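Local structure of p22 protein (Trypanosoma brucei, 3JV1) at residues A[131-134]-A[135-139]. The protein probably acts as an accessory factor for the RNA editing of cytochrome oxidase subunit II transcripts, as a trimeric member of the Mam33 family. Sequence-based numbering, arbitrary orientation.
Sequences ADLE and DHLVD
Glu134 O accepts the amide of Val138 at the start of helix 135-146, the helical N-terminus where Glu134 holds the N-cap position. Val138 N donates to Glu134 O at 3.2 Å, while Leu137 N makes a weak second bond to Glu134 O, 3.1 Å away. One carbonyl thus serves two amides of the first turn, and Asp139 N repeats the i to i+4 pattern on Asp135 O.

Beside the cap, loop and helix share a small apolar patch. The CB of Leu133 packs on Val138 CG2 at 3.8 Å. Leu133 CD2 meets Leu137 CD1 at 4.0 Å. With CG1 of Val138 anti to the backbone N (chi1 176°), CG2 is the branch turned to Leu133 and to Glu134 O. Leucine and valine suit this place because their branched apolar chains meet without needing polar partners; Leu133 also touches Pro128, and Tyr170 of the second subunit, while the buried Leu137 packs on Ala10 of that subunit.

A polar pair, Glu134 and His136, faces the second subunit, whose Arg13 packs on both. A carboxylate at a helix N-terminus probably suits the helix dipole, and Glu134 OE2 has a long, weak ion pair with Arg21 of the second subunit. Glu134 extends beyond CG, bringing OE1 obliquely to the imidazole of His136, carboxylate and ring planes 57° apart. Histidine offers NE2 for a weak hydrogen bond to Ala10 O of the second subunit, while Leu137 CB lies over the centre of one ring face. His136 CG sits between the backbone N and carbonyl carbon (chi1 88°), which places the ring beside the glutamate, His136 ND1 3.5 Å from Glu134 OE1 and 3.7 Å from Glu134 CB.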
loop_
_atom_site.group_PDB
_atom_site.type_symbol
_atom_site.label_atom_id
_atom_site.label_comp_id
_atom_site.label_asym_id
_atom_site.label_seq_id
_atom_site.Cartn_x
_atom_site.Cartn_y
_atom_site.Cartn_z
ATOM N N ALA A 131 23.044 -5.692 -3.138
ATOM C CA ALA A 131 23.915 -6.791 -2.753
ATOM C C ALA A 131 24.553 -7.490 -3.952
ATOM O O ALA A 131 25.502 -8.250 -3.794
ATOM C CB ALA A 131 23.129 -7.799 -1.911
ATOM N N ASP A 132 24.037 -7.252 -5.152
ATOM C CA ASP A 132 24.619 -7.887 -6.329
ATOM C C ASP A 132 25.585 -6.953 -7.048
ATOM O O ASP A 132 25.987 -7.219 -8.178
ATOM C CB ASP A 132 23.531 -8.329 -7.308
ATOM C CG ASP A 132 22.574 -9.334 -6.703
ATOM O OD1 ASP A 132 22.953 -10.017 -5.729
ATOM O OD2 ASP A 132 21.441 -9.443 -7.215
ATOM N N LEU A 133 25.953 -5.857 -6.391
ATOM C CA LEU A 133 26.862 -4.888 -6.984
ATOM C C LEU A 133 28.190 -4.837 -6.246
ATOM O O LEU A 133 28.236 -4.889 -5.018
ATOM C CB LEU A 133 26.223 -3.499 -6.976
ATOM C CG LEU A 133 24.844 -3.367 -7.633
ATOM C CD1 LEU A 133 24.329 -1.940 -7.465
ATOM C CD2 LEU A 133 24.938 -3.741 -9.105
ATOM N N GLU A 134 29.273 -4.737 -7.006
ATOM C CA GLU A 134 30.603 -4.661 -6.421
ATOM C C GLU A 134 30.822 -3.293 -5.776
ATOM O O GLU A 134 30.147 -2.320 -6.116
ATOM C CB GLU A 134 31.661 -4.917 -7.499
ATOM C CG GLU A 134 31.744 -6.368 -7.927
ATOM C CD GLU A 134 32.529 -6.558 -9.200
ATOM O OE1 GLU A 134 33.119 -5.573 -9.686
ATOM O OE2 GLU A 134 32.556 -7.695 -9.719
ATOM N N ASP A 135 31.766 -3.226 -4.844
ATOM C CA ASP A 135 32.060 -1.973 -4.160
ATOM C C ASP A 135 32.401 -0.809 -5.083
ATOM O O ASP A 135 31.981 0.314 -4.829
ATOM C CB ASP A 135 33.203 -2.150 -3.155
ATOM C CG ASP A 135 32.788 -2.940 -1.924
ATOM O OD1 ASP A 135 31.577 -3.029 -1.637
ATOM O OD2 ASP A 135 33.684 -3.460 -1.230
ATOM N N HIS A 136 33.154 -1.048 -6.151
ATOM C CA HIS A 136 33.506 0.073 -7.021
ATOM C C HIS A 136 32.280 0.830 -7.521
ATOM O O HIS A 136 32.313 2.055 -7.660
ATOM C CB HIS A 136 34.364 -0.380 -8.216
ATOM C CG HIS A 136 33.573 -0.815 -9.413
ATOM N ND1 HIS A 136 32.998 -2.063 -9.517
ATOM C CD2 HIS A 136 33.281 -0.170 -10.568
ATOM C CE1 HIS A 136 32.389 -2.171 -10.686
ATOM N NE2 HIS A 136 32.546 -1.036 -11.342
ATOM N N LEU A 137 31.196 0.105 -7.784
ATOM C CA LEU A 137 29.978 0.737 -8.276
ATOM C C LEU A 137 29.241 1.422 -7.142
ATOM O O LEU A 137 28.904 2.599 -7.239
ATOM C CB LEU A 137 29.044 -0.285 -8.923
ATOM C CG LEU A 137 28.353 0.178 -10.213
ATOM C CD1 LEU A 137 27.165 -0.717 -10.493
ATOM C CD2 LEU A 137 27.913 1.623 -10.099
ATOM N N VAL A 138 28.984 0.669 -6.078
ATOM C CA VAL A 138 28.283 1.188 -4.911
ATOM C C VAL A 138 28.988 2.410 -4.324
ATOM O O VAL A 138 28.336 3.391 -3.963
ATOM C CB VAL A 138 28.165 0.112 -3.817
ATOM C CG1 VAL A 138 27.529 0.706 -2.576
ATOM C CG2 VAL A 138 27.337 -1.068 -4.334
ATOM N N ASP A 139 30.313 2.352 -4.222
ATOM C CA ASP A 139 31.064 3.471 -3.666
ATOM C C ASP A 139 30.964 4.692 -4.569
ATOM O O ASP A 139 30.949 5.818 -4.091
ATOM C CB ASP A 139 32.542 3.119 -3.468
ATOM C CG ASP A 139 32.760 2.064 -2.399
ATOM O OD1 ASP A 139 31.828 1.784 -1.616
ATOM O OD2 ASP A 139 33.880 1.520 -2.340
#